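Local coordinates for GphF Dehydratase 1 (Archangium violaceum, PDB 6MBF), which probably dehydrates polyketide intermediates as a double-hotdog dehydratase domain of the gephyronic acid polyketide synthase, and is linked to olefin rearrangement in that pathway, at residues Q140-D145 / R243-L248; N168-E173 / C184-E189; D101-I106 / T125-R130. All blocks are in the same frame, centred on the assembly; numbering follows the deposited sequence.

Interaction 1 of 3, residues Q140-D145 / R243-L248; sequences QLPRLD and RVHLRL
The imidazole of H245 carries the ring of P142 on one face, with P142 CG standing 3.5 Å above the centroid of the H245 ring and only 8° off its normal, a CH-pi contact. P142 CD lies over the same ring, 3.7 Å from H245 CG. At the edge of the ring, in its plane, sits R247 NH2; R247 is salt-bridged to E178, which also accepts a hydrogen bond from H245 NE2 that would restrain the ring's rotation. With chi1 at 177° and CG anti to the backbone N, the imidazole stands out from the strand, its face against the proline. L141 divides its two methyls: CD1 rests 4.1 Å from H245 CB, while CD2 meets the aliphatic stem of R243 at 3.6 Å from its CD, the two side chains crossing at about a right angle. No hydrogen bond joins the segments; side-chain packing lays the loop against the outside of a strand in the second hotdog-family region. L141, P142 and L144 also touch I180 of strand 178-184, and L141 reaches F267 of strand 259-267. Strand 241-248 runs between those neighbours, with V244 and L246 turned to helix 200-214.

Interaction 2 of 3, residues N168-E173 / C184-E189; sequences NIRHLE and CLQGEE
R170 reaches over the end of strand 178-184, where its NH1 makes a weak hydrogen bond of 2.8 Å to C184 O, bent to 126° at the hydrogen. The bend in its chain at chi2 (-44°) folds the guanidinium back over N168 O, which lies 3.6 Å above the plane of the group and over its centre. R170 NH2 meanwhile bonds to R167 O, so backbone carbonyls hold the charged end at more than one point. Q186 crosses the arginine obliquely, its CG 3.7 Å from R170 NH1. Both side chains are modelled in two conformers, and these contacts describe one of each. N168 OD1 accepts a 2.6 Å hydrogen bond from a water, which in turn accepts one from Q186 N, while N168 ND2 is bonded to R165 O; the buried amide thus has both ends satisfied. The straighter link is in the backbone, where C184 N donates to N168 O at 3.0 Å. On strand 169-175, R170 and H171 both face H182, a classic beta bulge. The arrangement is that of an antiparallel strand pair at its open end, in the second hotdog-family region, where strand 178-184 leaves the sheet for a weakly bonded helical turn.

Interaction 3 of 3, residues D101-I106 / T125-R130; sequences DERFEI and TGRIAR
F104 and G126 form a hydrogen-bonded pair in the antiparallel beta hairpin of strands 103-109 and 121-131, with F104 N donating to G126 O at 2.9 Å and G126 N returning a bond to F104 O. From CB, the phenylalanine side chain takes chi1 of 75°, placing CG between the backbone N and the carbonyl carbon and laying the ring across the glycine. CD2 lies near G126 O and meets I128 CG2 at 3.8 Å. CE2 touches G126 C and CA, CE1 lies near G126 N and T125 C, and at the tip CZ approaches G126 N at 3.5 Å. This close cover depends on the glycine, since a CB there would clash with CE2. An alanine in place of F104 is likely to leave the backbone of G126 and the CG2 methyl of I128 without their aromatic cover, opening a gap beside A58 of helix 52-65. On the other face, E105 CG lies against T125 CG2, and R127 NE is salt-bridged to D78. At the start of the pairing, I128 N bonds to E102 O at 2.7 Å, and R127 NH1 forms a salt bridge to E102 OE2 at 3.2 Å, meeting its anti side 22° out of the carboxylate plane.

Interaction 1 is a surface contact and relies on side-chain packing; interaction 2, partly buried, is mainly polar and uses a water; interaction 3, also partly buried, combines regular strand pairing with an aromatic side chain on the helix-covered face and charges on the other. Interactions 1 and 2 share a neighbourhood, their centres about 17 Å apart: L144 packs on E173, and strand 178-184 lies beside both strand 241-248 and strand 169-175. Interaction 3 belongs to the other half, its nearest atoms about 20 Å from interaction 1 and about 19 Å from interaction 2. Helix 200-214 backs the first two regions, helix 52-65 the third.

Interaction 1 of 3, residues Q140-D145 / R243-L248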
ATOM      1  N   GLN A 140      -7.364 -17.562  11.674  1.00 43.69           N
ATOM      2  CA  GLN A 140      -6.317 -18.390  11.097  1.00 41.15           C
ATOM      3  C   GLN A 140      -6.474 -18.449   9.584  1.00 31.24           C
ATOM      4  O   GLN A 140      -7.552 -18.197   9.037  1.00 27.26           O
ATOM      5  CB  GLN A 140      -6.339 -19.813  11.674  1.00 39.30           C
ATOM      6  CG  GLN A 140      -7.643 -20.579  11.439  1.00 51.10           C
ATOM      7  CD  GLN A 140      -8.738 -20.225  12.439  1.00 70.91           C
ATOM      8  OE1 GLN A 140      -8.920 -19.062  12.801  1.00 78.16           O
ATOM      9  NE2 GLN A 140      -9.471 -21.238  12.893  1.00 54.35           N
ATOM     10  N   LEU A 141      -5.373 -18.775   8.917  1.00 27.33           N
ATOM     11  CA  LEU A 141      -5.379 -18.976   7.479  1.00 24.94           C
ATOM     12  C   LEU A 141      -6.290 -20.152   7.139  1.00 29.65           C
ATOM     13  O   LEU A 141      -6.079 -21.260   7.659  1.00 30.93           O
ATOM     14  CB  LEU A 141      -3.962 -19.231   6.968  1.00 25.78           C
ATOM     15  CG  LEU A 141      -3.820 -19.362   5.454  1.00 25.80           C
ATOM     16  CD1 LEU A 141      -3.944 -18.000   4.777  1.00 22.93           C
ATOM     17  CD2 LEU A 141      -2.507 -20.047   5.085  1.00 29.61           C
ATOM     18  N   PRO A 142      -7.311 -19.961   6.308  1.00 29.81           N
ATOM     19  CA  PRO A 142      -8.231 -21.064   6.004  1.00 24.68           C
ATOM     20  C   PRO A 142      -7.580 -22.114   5.122  1.00 25.99           C
ATOM     21  O   PRO A 142      -6.598 -21.866   4.425  1.00 28.24           O
ATOM     22  CB  PRO A 142      -9.391 -20.374   5.277  1.00 25.81           C
ATOM     23  CG  PRO A 142      -8.826 -19.117   4.754  1.00 24.80           C
ATOM     24  CD  PRO A 142      -7.747 -18.688   5.708  1.00 25.62           C
ATOM     25  N   ARG A 143      -8.143 -23.318   5.171  1.00 28.21           N
ATOM     26  CA  ARG A 143      -7.775 -24.384   4.245  1.00 35.65           C
ATOM     27  C   ARG A 143      -8.770 -24.284   3.100  1.00 34.14           C
ATOM     28  O   ARG A 143      -9.831 -24.903   3.113  1.00 30.66           O
ATOM     29  CB  ARG A 143      -7.796 -25.739   4.943  1.00 38.46           C
ATOM     30  CG  ARG A 143      -7.718 -25.644   6.478  1.00 52.48           C
ATOM     31  CD  ARG A 143      -7.110 -26.912   7.126  1.00 74.48           C
ATOM     32  NE  ARG A 143      -7.702 -28.109   6.544  1.00 85.37           N
ATOM     33  CZ  ARG A 143      -7.582 -29.344   7.029  1.00 79.92           C
ATOM     34  NH1 ARG A 143      -6.867 -29.592   8.127  1.00 74.43           N
ATOM     35  NH2 ARG A 143      -8.178 -30.349   6.394  1.00 72.46           N
ATOM     36  N   LEU A 144      -8.430 -23.454   2.112  1.00 30.21           N
ATOM     37  CA  LEU A 144      -9.386 -23.060   1.085  1.00 22.31           C
ATOM     38  C   LEU A 144      -9.666 -24.175   0.089  1.00 28.02           C
ATOM     39  O   LEU A 144     -10.792 -24.279  -0.417  1.00 26.74           O
ATOM     40  CB  LEU A 144      -8.867 -21.822   0.348  1.00 25.10           C
ATOM     41  CG  LEU A 144      -9.926 -20.883  -0.225  1.00 26.03           C
ATOM     42  CD1 LEU A 144     -10.793 -20.334   0.894  1.00 27.37           C
ATOM     43  CD2 LEU A 144      -9.253 -19.757  -0.983  1.00 25.50           C
ATOM     44  N   ASP A 145      -8.667 -25.004  -0.211  1.00 28.04           N
ATOM     45  CA  ASP A 145      -8.781 -26.010  -1.264  1.00 31.61           C
ATOM     46  C   ASP A 145      -9.273 -25.361  -2.558  1.00 26.97           C
ATOM     47  O   ASP A 145     -10.281 -25.752  -3.149  1.00 36.02           O
ATOM     48  CB  ASP A 145      -9.695 -27.159  -0.825  1.00 31.96           C
ATOM     49  CG  ASP A 145      -9.699 -28.313  -1.808  1.00 39.97           C
ATOM     50  OD1 ASP A 145      -8.727 -28.442  -2.586  1.00 45.41           O
ATOM     51  OD2 ASP A 145     -10.682 -29.087  -1.808  1.00 64.71           O
ATOM     52  N   ARG A 243       1.568 -15.576   3.715  1.00 16.22           N
ATOM     53  CA  ARG A 243       0.380 -16.085   3.055  1.00 16.49           C
ATOM     54  C   ARG A 243      -0.759 -15.138   3.391  1.00 17.77           C
ATOM     55  O   ARG A 243      -0.907 -14.712   4.539  1.00 19.84           O
ATOM     56  CB  ARG A 243       0.055 -17.512   3.496  1.00 16.75           C
ATOM     57  CG  ARG A 243       1.106 -18.529   3.059  1.00 18.10           C
ATOM     58  CD  ARG A 243       0.580 -19.943   3.293  1.00 25.43           C
ATOM     59  NE  ARG A 243       1.520 -20.967   2.837  1.00 35.59           N
ATOM     60  CZ  ARG A 243       2.475 -21.505   3.591  1.00 31.87           C
ATOM     61  NH1 ARG A 243       2.636 -21.128   4.855  1.00 30.09           N
ATOM     62  NH2 ARG A 243       3.278 -22.425   3.076  1.00 36.38           N
ATOM     63  N   VAL A 244      -1.542 -14.771   2.388  1.00 15.52           N
ATOM     64  CA  VAL A 244      -2.577 -13.764   2.569  1.00 13.81           C
ATOM     65  C   VAL A 244      -3.923 -14.379   2.223  1.00 17.28           C
ATOM     66  O   VAL A 244      -4.066 -15.032   1.184  1.00 20.62           O
ATOM     67  CB  VAL A 244      -2.311 -12.503   1.725  1.00 17.85           C
ATOM     68  CG1 VAL A 244      -2.051 -12.858   0.257  1.00 18.02           C
ATOM     69  CG2 VAL A 244      -3.470 -11.524   1.873  1.00 18.07           C
ATOM     70  N   HIS A 245      -4.895 -14.199   3.108  1.00 15.02           N
ATOM     71  CA  HIS A 245      -6.277 -14.544   2.820  1.00 13.33           C
ATOM     72  C   HIS A 245      -7.028 -13.262   2.478  1.00 14.80           C
ATOM     73  O   HIS A 245      -6.904 -12.260   3.188  1.00 17.50           O
ATOM     74  CB  HIS A 245      -6.916 -15.254   4.015  1.00 16.72           C
ATOM     75  CG  HIS A 245      -8.357 -15.583   3.816  1.00 16.98           C
ATOM     76  ND1 HIS A 245      -9.320 -15.290   4.755  1.00 22.98           N
ATOM     77  CD2 HIS A 245      -9.008 -16.148   2.771  1.00 17.35           C
ATOM     78  CE1 HIS A 245     -10.501 -15.678   4.306  1.00 20.27           C
ATOM     79  NE2 HIS A 245     -10.339 -16.198   3.104  1.00 16.11           N
ATOM     80  N   LEU A 246      -7.786 -13.280   1.381  1.00 15.67           N
ATOM     81  CA  LEU A 246      -8.554 -12.111   0.975  1.00 13.63           C
ATOM     82  C   LEU A 246     -10.004 -12.505   0.740  1.00 15.22           C
ATOM     83  O   LEU A 246     -10.299 -13.644   0.363  1.00 15.29           O
ATOM     84  CB  LEU A 246      -7.975 -11.454  -0.292  1.00 14.74           C
ATOM     85  CG  LEU A 246      -8.164 -12.204  -1.618  1.00 20.97           C
ATOM     86  CD1 LEU A 246      -9.481 -11.824  -2.313  1.00 25.48           C
ATOM     87  CD2 LEU A 246      -7.025 -11.911  -2.541  1.00 21.70           C
ATOM     88  N   ARG A 247     -10.907 -11.556   0.970  1.00 13.17           N
ATOM     89  CA  ARG A 247     -12.329 -11.766   0.705  1.00 13.89           C
ATOM     90  C   ARG A 247     -12.901 -10.528   0.028  1.00 15.82           C
ATOM     91  O   ARG A 247     -12.905  -9.438   0.606  1.00 15.98           O
ATOM     92  CB  ARG A 247     -13.105 -12.089   1.991  1.00 16.63           C
ATOM     93  CG  ARG A 247     -14.621 -12.210   1.759  1.00 18.17           C
ATOM     94  CD  ARG A 247     -15.402 -12.569   3.041  1.00 17.93           C
ATOM     95  NE  ARG A 247     -15.021 -13.870   3.587  1.00 18.55           N
ATOM     96  CZ  ARG A 247     -14.556 -14.076   4.819  1.00 20.50           C
ATOM     97  NH1 ARG A 247     -14.402 -13.059   5.665  1.00 22.90           N
ATOM     98  NH2 ARG A 247     -14.245 -15.306   5.211  1.00 21.22           N
ATOM     99  N   LEU A 248     -13.390 -10.700  -1.195  1.00 15.37           N
ATOM    100  CA  LEU A 248     -14.081  -9.630  -1.893  1.00 14.81           C
ATOM    101  C   LEU A 248     -15.522  -9.540  -1.408  1.00 17.97           C
ATOM    102  O   LEU A 248     -16.192 -10.558  -1.216  1.00 16.96           O
ATOM    103  CB  LEU A 248     -14.041  -9.881  -3.402  1.00 16.44           C
ATOM    104  CG  LEU A 248     -12.799  -9.335  -4.112  1.00 23.19           C
ATOM    105  CD1 LEU A 248     -12.541 -10.098  -5.404  1.00 25.06           C
ATOM    106  CD2 LEU A 248     -12.964  -7.841  -4.398  1.00 17.21           C
TER

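Interaction 2 of 3, residues N168-E173 / C184-E189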
ATOM      1  N   ASN A 168       5.257 -10.211  -7.198  1.00 15.04           N
ATOM      2  CA  ASN A 168       5.751 -10.929  -6.031  1.00 18.54           C
ATOM      3  C   ASN A 168       4.787 -11.985  -5.502  1.00 15.31           C
ATOM      4  O   ASN A 168       5.046 -12.562  -4.435  1.00 16.23           O
ATOM      5  CB  ASN A 168       6.108  -9.924  -4.939  1.00 15.36           C
ATOM      6  CG  ASN A 168       7.229  -8.991  -5.377  1.00 18.68           C
ATOM      7  OD1 ASN A 168       8.357  -9.436  -5.591  1.00 19.84           O
ATOM      8  ND2 ASN A 168       6.921  -7.702  -5.531  1.00 16.05           N
ATOM      9  N   ILE A 169       3.708 -12.268  -6.225  1.00 16.40           N
ATOM     10  CA  ILE A 169       2.816 -13.379  -5.888  1.00 15.37           C
ATOM     11  C   ILE A 169       3.425 -14.659  -6.438  1.00 14.09           C
ATOM     12  O   ILE A 169       3.676 -14.770  -7.645  1.00 18.09           O
ATOM     13  CB  ILE A 169       1.403 -13.170  -6.456  1.00 15.09           C
ATOM     14  CG1 ILE A 169       0.900 -11.749  -6.200  1.00 17.40           C
ATOM     15  CG2 ILE A 169       0.405 -14.182  -5.823  1.00 13.63           C
ATOM     16  CD1 ILE A 169      -0.391 -11.443  -6.942  1.00 20.26           C
ATOM     17  N   ARG A 170       3.681 -15.622  -5.555  0.52 12.44           N
ATOM     18  CA  ARG A 170       4.223 -16.903  -5.987  0.52 19.14           C
ATOM     19  C   ARG A 170       3.125 -17.890  -6.351  0.52 21.45           C
ATOM     20  O   ARG A 170       3.235 -18.595  -7.362  0.52 17.93           O
ATOM     21  CB  ARG A 170       5.119 -17.493  -4.895  0.52 20.84           C
ATOM     22  CG  ARG A 170       6.274 -16.588  -4.511  0.52 25.07           C
ATOM     23  CD  ARG A 170       6.923 -15.992  -5.750  0.52 27.52           C
ATOM     24  NE  ARG A 170       7.772 -14.850  -5.434  0.52 31.64           N
ATOM     25  CZ  ARG A 170       7.951 -13.815  -6.246  0.52 28.24           C
ATOM     26  NH1 ARG A 170       8.741 -12.818  -5.883  0.52 18.90           N
ATOM     27  NH2 ARG A 170       7.322 -13.774  -7.415  0.52 22.30           N
ATOM     28  N   HIS A 171       2.059 -17.929  -5.555  1.00 18.04           N
ATOM     29  CA  HIS A 171       0.963 -18.866  -5.756  1.00 18.25           C
ATOM     30  C   HIS A 171      -0.324 -18.174  -5.339  1.00 17.96           C
ATOM     31  O   HIS A 171      -0.322 -17.337  -4.433  1.00 17.54           O
ATOM     32  CB  HIS A 171       1.169 -20.155  -4.945  1.00 17.64           C
ATOM     33  CG  HIS A 171      -0.026 -21.059  -4.920  1.00 30.14           C
ATOM     34  ND1 HIS A 171      -0.325 -21.931  -5.945  1.00 37.14           N
ATOM     35  CD2 HIS A 171      -0.997 -21.225  -3.989  1.00 32.94           C
ATOM     36  CE1 HIS A 171      -1.430 -22.593  -5.650  1.00 26.54           C
ATOM     37  NE2 HIS A 171      -1.859 -22.184  -4.467  1.00 31.56           N
ATOM     38  N   LEU A 172      -1.421 -18.517  -6.010  1.00 15.74           N
ATOM     39  CA  LEU A 172      -2.714 -17.931  -5.685  1.00 16.17           C
ATOM     40  C   LEU A 172      -3.782 -18.956  -6.029  1.00 18.72           C
ATOM     41  O   LEU A 172      -3.760 -19.517  -7.128  1.00 17.79           O
ATOM     42  CB  LEU A 172      -2.950 -16.619  -6.450  1.00 14.69           C
ATOM     43  CG  LEU A 172      -4.267 -15.877  -6.157  1.00 16.79           C
ATOM     44  CD1 LEU A 172      -4.347 -15.393  -4.694  1.00 17.19           C
ATOM     45  CD2 LEU A 172      -4.467 -14.709  -7.106  1.00 18.53           C
ATOM     46  N   GLU A 173      -4.688 -19.217  -5.091  1.00 17.08           N
ATOM     47  CA  GLU A 173      -5.814 -20.102  -5.357  1.00 21.11           C
ATOM     48  C   GLU A 173      -7.099 -19.446  -4.884  1.00 21.55           C
ATOM     49  O   GLU A 173      -7.113 -18.742  -3.870  1.00 18.10           O
ATOM     50  CB  GLU A 173      -5.638 -21.467  -4.686  1.00 25.25           C
ATOM     51  CG  GLU A 173      -5.627 -21.439  -3.171  1.00 23.57           C
ATOM     52  CD  GLU A 173      -5.377 -22.811  -2.589  1.00 36.61           C
ATOM     53  OE1 GLU A 173      -4.275 -23.353  -2.818  1.00 33.33           O
ATOM     54  OE2 GLU A 173      -6.283 -23.355  -1.926  1.00 35.04           O
ATOM     55  N   CYS A 184       6.176 -13.296  -1.709  1.00 18.77           N
ATOM     56  CA  CYS A 184       7.536 -13.355  -1.204  1.00 17.36           C
ATOM     57  C   CYS A 184       8.376 -12.317  -1.926  1.00 23.55           C
ATOM     58  O   CYS A 184       8.371 -12.256  -3.160  1.00 22.65           O
ATOM     59  CB  CYS A 184       8.119 -14.755  -1.398  1.00 24.15           C
ATOM     60  SG  CYS A 184       9.684 -15.014  -0.568  1.00 23.20           S
ATOM     61  N   LEU A 185       9.077 -11.492  -1.156  1.00 16.70           N
ATOM     62  CA  LEU A 185       9.981 -10.526  -1.759  1.00 17.79           C
ATOM     63  C   LEU A 185      11.230 -11.221  -2.270  1.00 19.68           C
ATOM     64  O   LEU A 185      11.635 -12.273  -1.769  1.00 20.70           O
ATOM     65  CB  LEU A 185      10.371  -9.450  -0.757  1.00 19.89           C
ATOM     66  CG  LEU A 185       9.220  -8.602  -0.216  1.00 21.20           C
ATOM     67  CD1 LEU A 185       9.741  -7.659   0.823  1.00 22.91           C
ATOM     68  CD2 LEU A 185       8.503  -7.852  -1.335  1.00 21.18           C
ATOM     69  N   GLN A 186      11.840 -10.635  -3.293  0.53 21.06           N
ATOM     70  CA  GLN A 186      13.108 -11.134  -3.806  0.53 23.51           C
ATOM     71  C   GLN A 186      13.972  -9.944  -4.192  0.53 22.41           C
ATOM     72  O   GLN A 186      13.576  -8.780  -4.044  0.53 19.93           O
ATOM     73  CB  GLN A 186      12.911 -12.088  -4.998  0.53 24.63           C
ATOM     74  CG  GLN A 186      12.216 -13.413  -4.679  0.53 25.19           C
ATOM     75  CD  GLN A 186      12.999 -14.279  -3.699  0.53 22.47           C
ATOM     76  OE1 GLN A 186      14.223 -14.184  -3.608  0.53 38.40           O
ATOM     77  NE2 GLN A 186      12.292 -15.131  -2.967  0.53 21.95           N
ATOM     78  N   GLY A 187      15.166 -10.248  -4.691  1.00 27.44           N
ATOM     79  CA  GLY A 187      16.067  -9.216  -5.176  1.00 30.99           C
ATOM     80  C   GLY A 187      16.340  -8.135  -4.153  1.00 19.57           C
ATOM     81  O   GLY A 187      16.462  -8.397  -2.950  1.00 28.56           O
ATOM     82  N   GLU A 188      16.419  -6.893  -4.641  1.00 22.25           N
ATOM     83  CA  GLU A 188      16.711  -5.759  -3.773  1.00 29.66           C
ATOM     84  C   GLU A 188      15.610  -5.558  -2.744  1.00 24.34           C
ATOM     85  O   GLU A 188      15.877  -5.152  -1.608  1.00 26.84           O
ATOM     86  CB  GLU A 188      16.881  -4.485  -4.602  1.00 25.58           C
ATOM     87  CG  GLU A 188      17.931  -4.568  -5.703  1.00 47.59           C
ATOM     88  CD  GLU A 188      18.146  -3.232  -6.404  1.00 55.88           C
ATOM     89  OE1 GLU A 188      19.071  -3.143  -7.240  1.00 65.12           O
ATOM     90  OE2 GLU A 188      17.396  -2.272  -6.117  1.00 56.85           O
ATOM     91  N   GLU A 189      14.363  -5.833  -3.126  1.00 23.53           N
ATOM     92  CA  GLU A 189      13.257  -5.554  -2.217  1.00 22.34           C
ATOM     93  C   GLU A 189      13.305  -6.467  -0.996  1.00 25.56           C
ATOM     94  O   GLU A 189      12.980  -6.039   0.120  1.00 23.09           O
ATOM     95  CB  GLU A 189      11.929  -5.668  -2.969  1.00 21.92           C
ATOM     96  CG  GLU A 189      11.542  -4.390  -3.748  1.00 24.11           C
ATOM     97  CD  GLU A 189      12.394  -4.141  -5.001  1.00 28.44           C
ATOM     98  OE1 GLU A 189      12.561  -2.965  -5.393  1.00 34.15           O
ATOM     99  OE2 GLU A 189      12.880  -5.118  -5.597  1.00 28.71           O
TER
HETATM  100  O   HOH W   1      10.434  -8.312  -4.432  1.00 30.24           O

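Interaction 3 of 3, residues D101-I106 / T125-R130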
ATOM      1  N   ASP A 101      -2.425  15.623  16.745  1.00 26.48           N
ATOM      2  CA  ASP A 101      -3.220  14.653  17.498  1.00 24.98           C
ATOM      3  C   ASP A 101      -3.055  13.310  16.787  1.00 29.36           C
ATOM      4  O   ASP A 101      -1.915  12.891  16.535  1.00 32.55           O
ATOM      5  CB  ASP A 101      -4.646  15.164  17.631  1.00 26.78           C
ATOM      6  CG  ASP A 101      -4.727  16.457  18.417  1.00 41.98           C
ATOM      7  OD1 ASP A 101      -3.941  16.615  19.375  1.00 40.87           O
ATOM      8  OD2 ASP A 101      -5.570  17.313  18.075  1.00 42.66           O
ATOM      9  N   GLU A 102      -4.130  12.619  16.427  1.00 24.83           N
ATOM     10  CA  GLU A 102      -4.009  11.316  15.791  1.00 23.43           C
ATOM     11  C   GLU A 102      -4.151  11.380  14.279  1.00 19.34           C
ATOM     12  O   GLU A 102      -4.142  10.333  13.629  1.00 24.70           O
ATOM     13  CB  GLU A 102      -5.052  10.347  16.365  1.00 29.66           C
ATOM     14  CG  GLU A 102      -6.446  10.435  15.733  1.00 40.79           C
ATOM     15  CD  GLU A 102      -7.176  11.733  16.050  1.00 50.12           C
ATOM     16  OE1 GLU A 102      -6.627  12.567  16.805  1.00 40.25           O
ATOM     17  OE2 GLU A 102      -8.307  11.915  15.543  1.00 39.76           O
ATOM     18  N   ARG A 103      -4.267  12.569  13.687  0.51 17.01           N
ATOM     19  CA  ARG A 103      -4.578  12.693  12.264  0.51 19.09           C
ATOM     20  C   ARG A 103      -3.347  13.085  11.449  0.51 20.28           C
ATOM     21  O   ARG A 103      -2.567  13.951  11.859  0.51 21.67           O
ATOM     22  CB  ARG A 103      -5.684  13.726  12.042  0.51 26.96           C
ATOM     23  CG  ARG A 103      -6.857  13.611  13.003  0.51 30.06           C
ATOM     24  CD  ARG A 103      -7.880  14.704  12.735  0.51 34.05           C
ATOM     25  NE  ARG A 103      -7.256  15.883  12.139  0.51 31.88           N
ATOM     26  CZ  ARG A 103      -6.721  16.882  12.833  0.51 37.56           C
ATOM     27  NH1 ARG A 103      -6.739  16.858  14.160  0.51 34.34           N
ATOM     28  NH2 ARG A 103      -6.174  17.908  12.200  0.51 38.71           N
ATOM     29  N   PHE A 104      -3.195  12.467  10.275  1.00 17.40           N
ATOM     30  CA  PHE A 104      -2.057  12.712   9.402  1.00 21.47           C
ATOM     31  C   PHE A 104      -2.544  13.132   8.021  1.00 19.77           C
ATOM     32  O   PHE A 104      -3.676  12.843   7.610  1.00 16.60           O
ATOM     33  CB  PHE A 104      -1.131  11.489   9.291  1.00 20.56           C
ATOM     34  CG  PHE A 104      -1.681  10.388   8.424  1.00 21.76           C
ATOM     35  CD1 PHE A 104      -1.401  10.349   7.062  1.00 18.10           C
ATOM     36  CD2 PHE A 104      -2.466   9.384   8.971  1.00 18.39           C
ATOM     37  CE1 PHE A 104      -1.911   9.339   6.265  1.00 19.34           C
ATOM     38  CE2 PHE A 104      -2.976   8.370   8.178  1.00 17.07           C
ATOM     39  CZ  PHE A 104      -2.702   8.353   6.822  1.00 18.89           C
ATOM     40  N   GLU A 105      -1.668  13.845   7.318  1.00 15.31           N
ATOM     41  CA  GLU A 105      -1.870  14.205   5.923  1.00 16.90           C
ATOM     42  C   GLU A 105      -0.558  14.040   5.174  1.00 17.36           C
ATOM     43  O   GLU A 105       0.515  14.339   5.707  1.00 18.59           O
ATOM     44  CB  GLU A 105      -2.351  15.649   5.753  1.00 17.57           C
ATOM     45  CG  GLU A 105      -3.677  15.985   6.385  1.00 21.14           C
ATOM     46  CD  GLU A 105      -4.067  17.417   6.081  1.00 32.51           C
ATOM     47  OE1 GLU A 105      -3.687  18.313   6.859  1.00 37.58           O
ATOM     48  OE2 GLU A 105      -4.719  17.646   5.039  1.00 30.71           O
ATOM     49  N   ILE A 106      -0.648  13.583   3.930  1.00 18.15           N
ATOM     50  CA  ILE A 106       0.513  13.408   3.071  1.00 15.34           C
ATOM     51  C   ILE A 106       0.338  14.292   1.845  1.00 17.55           C
ATOM     52  O   ILE A 106      -0.689  14.214   1.157  1.00 18.53           O
ATOM     53  CB  ILE A 106       0.708  11.931   2.684  1.00 17.20           C
ATOM     54  CG1 ILE A 106       0.944  11.098   3.952  1.00 15.28           C
ATOM     55  CG2 ILE A 106       1.854  11.780   1.681  1.00 18.26           C
ATOM     56  CD1 ILE A 106       1.168   9.594   3.677  1.00 17.83           C
ATOM     57  N   THR A 125      -4.828  11.014   3.461  1.00 16.98           N
ATOM     58  CA  THR A 125      -5.092  11.427   4.837  1.00 15.71           C
ATOM     59  C   THR A 125      -5.700  10.267   5.617  1.00 23.68           C
ATOM     60  O   THR A 125      -6.278   9.340   5.043  1.00 18.06           O
ATOM     61  CB  THR A 125      -6.054  12.615   4.902  1.00 16.74           C
ATOM     62  OG1 THR A 125      -7.317  12.225   4.347  1.00 16.81           O
ATOM     63  CG2 THR A 125      -5.512  13.808   4.110  1.00 17.95           C
ATOM     64  N   GLY A 126      -5.590  10.348   6.940  1.00 17.20           N
ATOM     65  CA  GLY A 126      -6.193   9.343   7.800  1.00 14.53           C
ATOM     66  C   GLY A 126      -5.801   9.587   9.244  1.00 15.74           C
ATOM     67  O   GLY A 126      -5.380  10.688   9.609  1.00 17.75           O
ATOM     68  N   ARG A 127      -5.924   8.540  10.053  1.00 17.67           N
ATOM     69  CA  ARG A 127      -5.607   8.613  11.474  1.00 17.22           C
ATOM     70  C   ARG A 127      -4.650   7.489  11.834  1.00 15.50           C
ATOM     71  O   ARG A 127      -4.635   6.443  11.185  1.00 16.81           O
ATOM     72  CB  ARG A 127      -6.870   8.520  12.330  1.00 21.92           C
ATOM     73  CG  ARG A 127      -7.943   9.495  11.921  1.00 24.42           C
ATOM     74  CD  ARG A 127      -9.269   9.155  12.583  1.00 38.95           C
ATOM     75  NE  ARG A 127     -10.389   9.780  11.885  1.00 43.15           N
ATOM     76  CZ  ARG A 127     -10.784  11.032  12.086  1.00 44.14           C
ATOM     77  NH1 ARG A 127     -10.144  11.796  12.962  1.00 40.24           N
ATOM     78  NH2 ARG A 127     -11.811  11.523  11.410  1.00 38.40           N
ATOM     79  N   ILE A 128      -3.826   7.720  12.852  1.00 17.30           N
ATOM     80  CA  ILE A 128      -2.862   6.716  13.289  1.00 13.72           C
ATOM     81  C   ILE A 128      -3.084   6.417  14.765  1.00 16.67           C
ATOM     82  O   ILE A 128      -3.567   7.258  15.532  1.00 19.49           O
ATOM     83  CB  ILE A 128      -1.399   7.141  13.037  1.00 16.93           C
ATOM     84  CG1 ILE A 128      -1.148   8.566  13.539  1.00 17.28           C
ATOM     85  CG2 ILE A 128      -1.031   7.001  11.544  1.00 16.58           C
ATOM     86  CD1 ILE A 128       0.319   8.968  13.494  1.00 23.68           C
ATOM     87  N   ALA A 129      -2.735   5.199  15.156  1.00 16.82           N
ATOM     88  CA  ALA A 129      -2.866   4.773  16.541  1.00 19.92           C
ATOM     89  C   ALA A 129      -1.892   3.631  16.786  1.00 20.15           C
ATOM     90  O   ALA A 129      -1.272   3.100  15.861  1.00 16.89           O
ATOM     91  CB  ALA A 129      -4.304   4.363  16.870  1.00 19.12           C
ATOM     92  N   ARG A 130      -1.772   3.263  18.057  1.00 19.77           N
ATOM     93  CA  ARG A 130      -0.872   2.213  18.496  1.00 21.61           C
ATOM     94  C   ARG A 130      -1.524   1.535  19.689  1.00 39.19           C
ATOM     95  O   ARG A 130      -2.077   2.211  20.560  1.00 33.39           O
ATOM     96  CB  ARG A 130       0.493   2.802  18.858  1.00 25.64           C
ATOM     97  CG  ARG A 130       1.616   1.814  18.945  1.00 39.37           C
ATOM     98  CD  ARG A 130       2.917   2.544  18.711  1.00 32.29           C
ATOM     99  NE  ARG A 130       4.065   1.745  19.102  1.00 36.40           N
ATOM    100  CZ  ARG A 130       5.318   2.152  18.980  1.00 30.08           C
ATOM    101  NH1 ARG A 130       5.575   3.347  18.461  1.00 38.94           N
ATOM    102  NH2 ARG A 130       6.314   1.365  19.360  1.00 58.70           N
TER